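Local structure of myosin-2 (Saccharomyces cerevisiae, 6IXO) at residues E26-L31 and L400-T405; Y53-I57 and Y395-L400. The protein is a class V myosin whose motor domain pulls along actin cables while its globular tail, the part modelled here, binds receptor proteins on organelles and other cargo. One frame throughout, in Å; residues are numbered along the deposited sequence.

Both contacts tie the C-terminal end of the globular tail domain back to its N-terminal helices, and their centres lie only about 9 Å apart. Contact 1 sets helix 20-32 against the start of helix 403-415; contact 2 sets the first turn of helix 53-67 against the loop that leads into that helix. Leu400 serves in both, and Leu31 and Thr405 of contact 1 pack on Ile57 of contact 2. Each is partly buried. Their chemistry differs: contact 1 is dominated by a buried carboxylate at a helix N-terminus, whereas contact 2 is mostly apolar, with one bridging water and Trp399 at its exposed margin.

Contact 1: E26-L31 and L400-T405; sequences EITEGL and LSLPST
Glu26 reaches across with an extended chain and fits its carboxylate into the first turn of helix 403-415, where three hydrogen bonds hold it. OE2 takes the amide N of Ser404 at 2.9 Å and OE1 takes the amide N of Thr405 at 2.8 Å, each oxygen using its syn lone pair. On its anti side OE1 also accepts the hydroxyl OG1 of Thr405, 17° out of the carboxylate plane. Bonds on both oxygens, two of them on OE1, should hold the carboxylate against rotation, and the helix dipole probably stabilises its charge. With an alanine here, both amides and the Thr405 hydroxyl would probably lose this acceptor, leaving the first turn of helix 403-415 less firmly tied to helix 20-32.

Apolar side chains pack alongside. Leu402 lays CD2 on Gly30 CA at 3.7 Å, an approach that depends on Gly30 having no CB, which would fall too near, and its CD1 meets Leu31 CB. Leu31 CD1 touches Leu400 CD1 at 4.0 Å, while CD1 of Ile27 borders CG2 of Thr405. Leu402, the N-cap residue, offers no side-chain acceptor; this is a helix N-terminus whose first-turn amides are bound by a carboxylate distant in sequence.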
# COMPACT_ATOMS: atom_id res chain seq x y z
N GLU A 26 28.09 2.30 -8.40
CA GLU A 26 27.19 2.64 -9.51
C GLU A 26 25.80 2.19 -9.29
O GLU A 26 24.86 2.95 -9.51
CB GLU A 26 27.69 1.98 -10.83
CG GLU A 26 28.57 2.85 -11.63
CD GLU A 26 28.95 2.23 -13.00
OE1 GLU A 26 28.12 1.48 -13.60
OE2 GLU A 26 30.07 2.50 -13.46
N ILE A 27 25.66 0.94 -8.87
CA ILE A 27 24.33 0.38 -8.67
C ILE A 27 23.63 1.02 -7.48
O ILE A 27 22.47 1.46 -7.60
CB ILE A 27 24.40 -1.15 -8.45
CG1 ILE A 27 24.99 -1.83 -9.70
CG2 ILE A 27 23.07 -1.71 -8.25
CD1 ILE A 27 24.11 -1.73 -10.90
N THR A 28 24.31 1.10 -6.34
CA THR A 28 23.61 1.62 -5.15
C THR A 28 23.38 3.13 -5.22
O THR A 28 22.29 3.62 -4.86
CB THR A 28 24.35 1.27 -3.85
OG1 THR A 28 25.65 1.84 -3.85
CG2 THR A 28 24.45 -0.24 -3.67
N GLU A 29 24.37 3.88 -5.68
CA GLU A 29 24.22 5.33 -5.69
C GLU A 29 23.53 5.83 -6.96
O GLU A 29 22.74 6.74 -6.90
CB GLU A 29 25.59 6.02 -5.51
CG GLU A 29 26.35 5.60 -4.25
CD GLU A 29 25.57 5.87 -2.94
OE1 GLU A 29 25.10 7.02 -2.74
OE2 GLU A 29 25.45 4.94 -2.12
N GLY A 30 23.83 5.24 -8.12
CA GLY A 30 23.28 5.72 -9.37
C GLY A 30 21.92 5.12 -9.72
O GLY A 30 20.96 5.82 -10.01
N LEU A 31 21.83 3.80 -9.71
CA LEU A 31 20.62 3.15 -10.18
C LEU A 31 19.54 3.14 -9.10
O LEU A 31 18.37 3.45 -9.35
CB LEU A 31 20.92 1.71 -10.61
CG LEU A 31 19.70 0.94 -11.13
CD1 LEU A 31 19.21 1.53 -12.43
CD2 LEU A 31 20.04 -0.53 -11.30
N LEU A 400 20.31 7.65 -17.71
CA LEU A 400 21.21 7.09 -16.72
C LEU A 400 22.66 7.36 -17.08
O LEU A 400 23.03 7.39 -18.24
CB LEU A 400 20.99 5.58 -16.53
CG LEU A 400 19.74 5.19 -15.74
CD1 LEU A 400 19.51 3.68 -15.78
CD2 LEU A 400 19.82 5.69 -14.28
N SER A 401 23.48 7.55 -16.05
CA SER A 401 24.92 7.60 -16.27
C SER A 401 25.63 6.57 -15.40
O SER A 401 26.11 6.90 -14.32
CB SER A 401 25.47 9.00 -16.01
OG SER A 401 26.88 8.98 -16.27
N LEU A 402 25.71 5.34 -15.90
CA LEU A 402 26.32 4.22 -15.20
C LEU A 402 27.31 3.49 -16.13
O LEU A 402 26.94 2.51 -16.75
CB LEU A 402 25.26 3.22 -14.75
CG LEU A 402 24.07 3.80 -13.97
CD1 LEU A 402 22.99 2.77 -13.88
CD2 LEU A 402 24.51 4.27 -12.59
N PRO A 403 28.54 3.98 -16.20
CA PRO A 403 29.49 3.51 -17.22
C PRO A 403 29.69 1.99 -17.25
O PRO A 403 29.58 1.37 -18.32
CB PRO A 403 30.79 4.22 -16.85
CG PRO A 403 30.32 5.50 -16.10
CD PRO A 403 29.05 5.11 -15.39
N SER A 404 30.02 1.41 -16.11
CA SER A 404 30.31 -0.02 -16.07
C SER A 404 29.05 -0.83 -16.32
O SER A 404 29.02 -1.82 -17.05
CB SER A 404 30.92 -0.42 -14.72
OG SER A 404 32.28 -0.02 -14.68
N THR A 405 27.97 -0.39 -15.69
CA THR A 405 26.74 -1.12 -15.77
C THR A 405 26.27 -1.14 -17.20
O THR A 405 25.84 -2.17 -17.70
CB THR A 405 25.64 -0.49 -14.86
OG1 THR A 405 26.09 -0.50 -13.51
CG2 THR A 405 24.40 -1.29 -14.95

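Contact 2: Y53-I57 and Y395-L400; sequences YPARI and YIPAWL
Tyr53 and Ile57, one turn apart on helix 53-67, receive the loop 395-400. The close packing centres on Pro397 and Ile57. Pro397 sets CG against Tyr53 CG at 3.8 Å, the two side chains crossing at about a right angle. Ile57 is extended at its end, CD1 anti to CA (chi2 171°), which brings CD1 to 3.7 Å from Ile396 CB and also against Pro397 CD. Leu400 CD1 touches both helix side chains, 4.1 Å from Tyr53 CE1 and 4.2 Å from Ile57 CD1. Leu31 of helix 20-32 packs on the same tyrosine and isoleucine.

The solvent side of the contact is Trp399, an exposed residue that meets segment 53-57 at Tyr53 alone. The phenol of Tyr53 comes to the edge of the indole, OH lying near the indole plane and 3.2 Å from CZ2; the two side chains cross roughly perpendicular, and the hydroxyl has its hydrogen-bond partner in the backbone N of Glu36. Tyr53 has CG between its backbone N and carbonyl carbon (chi1 71°), which directs the ring along the loop from Pro397 to Trp399.

Apart from this margin, a water donates to two backbone carbonyls, 2.9 Å from Tyr53 O and 2.5 Å from Tyr395 O; the second distance is unusually short and its exact value is doubtful. The Tyr395 ring itself makes a cation-pi contact with Arg49.

With apolar side chains carrying the interface and only this water linking the two backbones by hydrogen bonds, the loop's hold on helix 53-67 probably depends on shape and the burial of carbon more than on directional bonds.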
# COMPACT_ATOMS: atom_id res chain seq x y z
N TYR A 53 12.81 -0.95 -14.77
CA TYR A 53 14.15 -0.90 -15.38
C TYR A 53 15.27 -1.21 -14.34
O TYR A 53 16.26 -1.88 -14.70
CB TYR A 53 14.40 0.46 -16.10
CG TYR A 53 14.57 1.64 -15.17
CD1 TYR A 53 15.82 1.95 -14.64
CD2 TYR A 53 13.47 2.45 -14.81
CE1 TYR A 53 15.99 3.01 -13.77
CE2 TYR A 53 13.63 3.52 -13.94
CZ TYR A 53 14.89 3.80 -13.42
OH TYR A 53 15.08 4.86 -12.53
N PRO A 54 15.11 -0.82 -13.06
CA PRO A 54 16.18 -1.21 -12.13
C PRO A 54 16.24 -2.70 -11.91
O PRO A 54 17.34 -3.26 -11.96
CB PRO A 54 15.78 -0.50 -10.81
CG PRO A 54 14.96 0.64 -11.27
CD PRO A 54 14.13 0.07 -12.36
N ALA A 55 15.09 -3.34 -11.70
CA ALA A 55 15.11 -4.79 -11.53
C ALA A 55 15.73 -5.50 -12.75
O ALA A 55 16.51 -6.43 -12.57
CB ALA A 55 13.72 -5.34 -11.30
N ARG A 56 15.38 -5.08 -13.98
CA ARG A 56 15.87 -5.80 -15.16
C ARG A 56 17.36 -5.64 -15.24
O ARG A 56 18.09 -6.58 -15.57
CB ARG A 56 15.20 -5.29 -16.46
CG ARG A 56 13.68 -5.40 -16.49
CD ARG A 56 13.21 -6.74 -17.00
NE ARG A 56 11.76 -6.92 -16.95
CZ ARG A 56 10.91 -6.59 -17.93
NH1 ARG A 56 9.60 -6.81 -17.78
NH2 ARG A 56 11.36 -6.05 -19.05
N ILE A 57 17.86 -4.44 -14.95
CA ILE A 57 19.31 -4.26 -14.96
C ILE A 57 20.03 -5.15 -13.92
O ILE A 57 21.03 -5.80 -14.23
CB ILE A 57 19.66 -2.79 -14.73
CG1 ILE A 57 19.24 -2.00 -15.97
CG2 ILE A 57 21.15 -2.63 -14.47
CD1 ILE A 57 19.30 -0.47 -15.82
N TYR A 395 18.29 -3.99 -21.59
CA TYR A 395 17.97 -2.57 -21.76
C TYR A 395 18.32 -1.72 -20.55
O TYR A 395 18.06 -2.11 -19.42
CB TYR A 395 16.49 -2.40 -22.06
CG TYR A 395 15.96 -0.98 -21.89
CD1 TYR A 395 16.36 0.05 -22.73
CD2 TYR A 395 15.03 -0.69 -20.90
CE1 TYR A 395 15.85 1.35 -22.58
CE2 TYR A 395 14.52 0.59 -20.75
CZ TYR A 395 14.93 1.61 -21.59
OH TYR A 395 14.42 2.89 -21.42
N ILE A 396 18.88 -0.53 -20.80
CA ILE A 396 19.18 0.42 -19.74
C ILE A 396 18.91 1.84 -20.24
O ILE A 396 19.46 2.24 -21.25
CB ILE A 396 20.65 0.27 -19.23
CG1 ILE A 396 21.15 1.56 -18.59
CG2 ILE A 396 21.63 -0.08 -20.36
CD1 ILE A 396 22.57 1.40 -18.08
N PRO A 397 18.03 2.60 -19.55
CA PRO A 397 17.56 3.92 -20.01
C PRO A 397 18.64 4.95 -20.33
O PRO A 397 19.81 4.72 -20.05
CB PRO A 397 16.70 4.41 -18.85
CG PRO A 397 16.21 3.16 -18.20
CD PRO A 397 17.35 2.19 -18.31
N ALA A 398 18.22 6.10 -20.86
CA ALA A 398 19.10 7.06 -21.51
C ALA A 398 19.57 8.17 -20.59
O ALA A 398 20.69 8.65 -20.70
CB ALA A 398 18.39 7.68 -22.71
N TRP A 399 18.71 8.58 -19.68
CA TRP A 399 19.13 9.58 -18.73
C TRP A 399 20.14 8.99 -17.74
O TRP A 399 20.81 9.74 -17.02
CB TRP A 399 17.92 10.19 -18.03
CG TRP A 399 17.13 9.18 -17.28
CD1 TRP A 399 16.11 8.41 -17.76
CD2 TRP A 399 17.34 8.79 -15.93
NE1 TRP A 399 15.65 7.57 -16.77
CE2 TRP A 399 16.39 7.78 -15.64
CE3 TRP A 399 18.23 9.19 -14.94
CZ2 TRP A 399 16.31 7.17 -14.40
CZ3 TRP A 399 18.15 8.58 -13.69
CH2 TRP A 399 17.20 7.58 -13.44
N LEU A 400 20.31 7.65 -17.71
CA LEU A 400 21.21 7.09 -16.72
C LEU A 400 22.66 7.36 -17.08
O LEU A 400 23.03 7.39 -18.24
CB LEU A 400 20.99 5.58 -16.53
CG LEU A 400 19.74 5.19 -15.74
CD1 LEU A 400 19.51 3.68 -15.78
CD2 LEU A 400 19.82 5.69 -14.28
O HOH W 1 16.27 -2.08 -17.64